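Local atomic coordinates of universal stress protein (Pseudomonas aeruginosa UCBPP-PA14, PDB entry 7MQ5), a protein that is of unknown function but belongs to the universal stress protein family, whose members are generally linked to responses to stress. Residues R130-G135 with D237-V242. Sequence-based numbering, arbitrary orientation.
Sequences RPWTGG and DAVVTV
Arg130 NH1 meets two oxygens of Asp237. It donates a bent hydrogen bond to the backbone O of Asp237 at 2.9 Å, with an N-H...O angle of 140°. It also lies 3.2 Å from Asp237 OD1 in a salt bridge. OD1 lies over one face of the guanidinium, offset toward its rim. The guanidinium and carboxylate planes are nearly parallel, 7° apart, and no N-H points at OD1. The attraction there is probably electrostatic rather than a hydrogen bond. Arg130 NH2 makes the straighter bond, 3.0 Å to Ala238 O at 158°, with the oxygen at the guanidinium edge. A bend in the side chain at chi3 turns the arginine head toward these carbonyls, and NE bonds to Thr128 OG1, which further fixes its rotation. The carbonyls follow the helix 225-236, which ends in a Schellman motif at Asp237, so the arginine binds carbonyls of the link between that helix and strand 240-244.

On the opposite face of the guanidinium from Asp237 OD1 lies Val239 CG2, toward the rim. This methyl also packs on the backbone O of Pro131, 3.6 Å away, and on Trp132 CD1. Val240 CG2 lies over one face of the indole, 3.4 Å from the centroid of its five-membered ring, a close CH-pi contact. Trp132 NE1 is hydrogen-bonded to Asp270 OD2, which helps hold the buried ring in place.

Trp132 also begins a type II beta turn that ends at Gly135, just before strand 136-141. The contact thus joins the loop between strands 123-126 and 136-141 to strand 240-244 and the residues leading into it. Strand 240-244 runs parallel to 136-141 beside it in the sheet. Helices 22-34 and 148-167 both pack against Trp132.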
ATOM      1  N   ARG A 130      -2.100 -12.286   9.524  1.00 15.58           N
ATOM      2  CA  ARG A 130      -2.967 -11.783  10.616  1.00 16.23           C
ATOM      3  C   ARG A 130      -4.168 -11.050  10.028  1.00 17.60           C
ATOM      4  O   ARG A 130      -4.030 -10.303   9.065  1.00 17.89           O
ATOM      5  CB  ARG A 130      -2.186 -10.836  11.521  1.00 16.61           C
ATOM      6  CG  ARG A 130      -1.111 -11.513  12.354  1.00 17.97           C
ATOM      7  CD  ARG A 130      -0.378 -10.445  13.136  1.00 20.20           C
ATOM      8  NE  ARG A 130       0.543  -9.700  12.283  1.00 20.81           N
ATOM      9  CZ  ARG A 130       0.816  -8.400  12.396  1.00 18.14           C
ATOM     10  NH1 ARG A 130       0.160  -7.652  13.264  1.00 19.82           N
ATOM     11  NH2 ARG A 130       1.696  -7.841  11.588  1.00 18.37           N
ATOM     12  N   PRO A 131      -5.382 -11.213  10.600  1.00 19.54           N
ATOM     13  CA  PRO A 131      -6.533 -10.455  10.121  1.00 19.17           C
ATOM     14  C   PRO A 131      -6.357  -8.954  10.402  1.00 18.14           C
ATOM     15  O   PRO A 131      -5.721  -8.579  11.363  1.00 18.56           O
ATOM     16  CB  PRO A 131      -7.706 -11.029  10.933  1.00 23.12           C
ATOM     17  CG  PRO A 131      -7.055 -11.598  12.172  1.00 26.25           C
ATOM     18  CD  PRO A 131      -5.715 -12.125  11.703  1.00 23.15           C
ATOM     19  N   TRP A 132      -6.932  -8.115   9.554  1.00 15.74           N
ATOM     20  CA  TRP A 132      -6.899  -6.658   9.834  1.00 15.03           C
ATOM     21  C   TRP A 132      -7.833  -6.285  10.984  1.00 15.92           C
ATOM     22  O   TRP A 132      -7.523  -5.329  11.690  1.00 15.55           O
ATOM     23  CB  TRP A 132      -7.348  -5.893   8.600  1.00 14.47           C
ATOM     24  CG  TRP A 132      -6.323  -5.793   7.524  1.00 13.39           C
ATOM     25  CD1 TRP A 132      -5.148  -6.480   7.404  1.00 14.12           C
ATOM     26  CD2 TRP A 132      -6.453  -5.003   6.338  1.00 12.75           C
ATOM     27  NE1 TRP A 132      -4.510  -6.112   6.252  1.00 14.28           N
ATOM     28  CE2 TRP A 132      -5.297  -5.233   5.563  1.00 12.85           C
ATOM     29  CE3 TRP A 132      -7.433  -4.132   5.852  1.00 13.61           C
ATOM     30  CZ2 TRP A 132      -5.086  -4.598   4.339  1.00 13.90           C
ATOM     31  CZ3 TRP A 132      -7.219  -3.498   4.650  1.00 15.09           C
ATOM     32  CH2 TRP A 132      -6.067  -3.739   3.904  1.00 15.53           C
ATOM     33  N   THR A 133      -8.970  -6.978  11.091  1.00 15.97           N
ATOM     34  CA  THR A 133     -10.031  -6.581  12.044  1.00 17.84           C
ATOM     35  C   THR A 133      -9.460  -6.463  13.453  1.00 16.40           C
ATOM     36  O   THR A 133      -8.815  -7.417  13.955  1.00 18.97           O
ATOM     37  CB  THR A 133     -11.237  -7.515  11.931  1.00 20.52           C
ATOM     38  OG1 THR A 133     -11.737  -7.381  10.602  1.00 22.43           O
ATOM     39  CG2 THR A 133     -12.337  -7.200  12.920  1.00 22.82           C
ATOM     40  N   GLY A 134      -9.689  -5.301  14.056  1.00 17.21           N
ATOM     41  CA  GLY A 134      -9.246  -5.046  15.434  1.00 17.78           C
ATOM     42  C   GLY A 134      -7.765  -4.740  15.563  1.00 16.34           C
ATOM     43  O   GLY A 134      -7.324  -4.542  16.706  1.00 17.28           O
ATOM     44  N   GLY A 135      -7.017  -4.672  14.463  1.00 15.19           N
ATOM     45  CA  GLY A 135      -5.564  -4.447  14.591  1.00 15.58           C
ATOM     46  C   GLY A 135      -5.177  -2.979  14.662  1.00 13.63           C
ATOM     47  O   GLY A 135      -6.029  -2.125  14.971  1.00 14.84           O
ATOM     48  N   ASP A 237       2.988  -3.774  16.683  1.00 13.76           N
ATOM     49  CA  ASP A 237       2.510  -5.004  15.994  1.00 14.74           C
ATOM     50  C   ASP A 237       1.518  -4.566  14.897  1.00 13.02           C
ATOM     51  O   ASP A 237       0.468  -5.217  14.726  1.00 14.08           O
ATOM     52  CB  ASP A 237       1.907  -6.017  16.969  1.00 16.96           C
ATOM     53  CG  ASP A 237       1.794  -7.429  16.418  1.00 22.34           C
ATOM     54  OD1 ASP A 237       2.497  -7.742  15.437  1.00 24.60           O
ATOM     55  OD2 ASP A 237       1.022  -8.219  16.999  1.00 28.81           O
ATOM     56  N   ALA A 238       1.851  -3.498  14.157  1.00 11.97           N
ATOM     57  CA  ALA A 238       0.934  -2.989  13.112  1.00 11.38           C
ATOM     58  C   ALA A 238       0.630  -4.102  12.106  1.00 10.86           C
ATOM     59  O   ALA A 238       1.557  -4.854  11.724  1.00 12.10           O
ATOM     60  CB  ALA A 238       1.547  -1.800  12.416  1.00 11.51           C
ATOM     61  N   VAL A 239      -0.609  -4.143  11.633  1.00 10.89           N
ATOM     62  CA  VAL A 239      -1.026  -5.157  10.626  1.00 11.17           C
ATOM     63  C   VAL A 239      -0.975  -4.541   9.219  1.00 10.11           C
ATOM     64  O   VAL A 239      -0.807  -5.304   8.250  1.00 10.73           O
ATOM     65  CB  VAL A 239      -2.393  -5.747  11.002  1.00 13.22           C
ATOM     66  CG1 VAL A 239      -3.531  -4.747  10.893  1.00 12.59           C
ATOM     67  CG2 VAL A 239      -2.674  -7.012  10.217  1.00 15.08           C
ATOM     68  N   VAL A 240      -1.087  -3.215   9.118  1.00  9.97           N
ATOM     69  CA  VAL A 240      -0.938  -2.486   7.831  1.00 10.09           C
ATOM     70  C   VAL A 240      -0.103  -1.240   8.099  1.00  9.38           C
ATOM     71  O   VAL A 240      -0.376  -0.563   9.098  1.00 10.05           O
ATOM     72  CB  VAL A 240      -2.286  -2.045   7.213  1.00 12.18           C
ATOM     73  CG1 VAL A 240      -2.072  -1.246   5.934  1.00 14.13           C
ATOM     74  CG2 VAL A 240      -3.226  -3.207   6.988  1.00 13.61           C
ATOM     75  N   THR A 241       0.854  -0.961   7.216  1.00  8.96           N
ATOM     76  CA  THR A 241       1.600   0.316   7.227  1.00  9.12           C
ATOM     77  C   THR A 241       1.323   0.980   5.877  1.00  8.85           C
ATOM     78  O   THR A 241       1.454   0.323   4.843  1.00  9.89           O
ATOM     79  CB  THR A 241       3.101   0.123   7.485  1.00  9.53           C
ATOM     80  OG1 THR A 241       3.277  -0.568   8.723  1.00 10.32           O
ATOM     81  CG2 THR A 241       3.838   1.439   7.562  1.00 11.05           C
ATOM     82  N   VAL A 242       0.970   2.253   5.901  1.00  8.54           N
ATOM     83  CA  VAL A 242       0.713   3.052   4.679  1.00  8.33           C
ATOM     84  C   VAL A 242       1.894   3.998   4.510  1.00  8.67           C
ATOM     85  O   VAL A 242       2.205   4.762   5.450  1.00  9.42           O
ATOM     86  CB  VAL A 242      -0.612   3.818   4.767  1.00  9.22           C
ATOM     87  CG1 VAL A 242      -0.858   4.561   3.461  1.00 10.03           C
ATOM     88  CG2 VAL A 242      -1.773   2.894   5.119  1.00  9.41           C
TER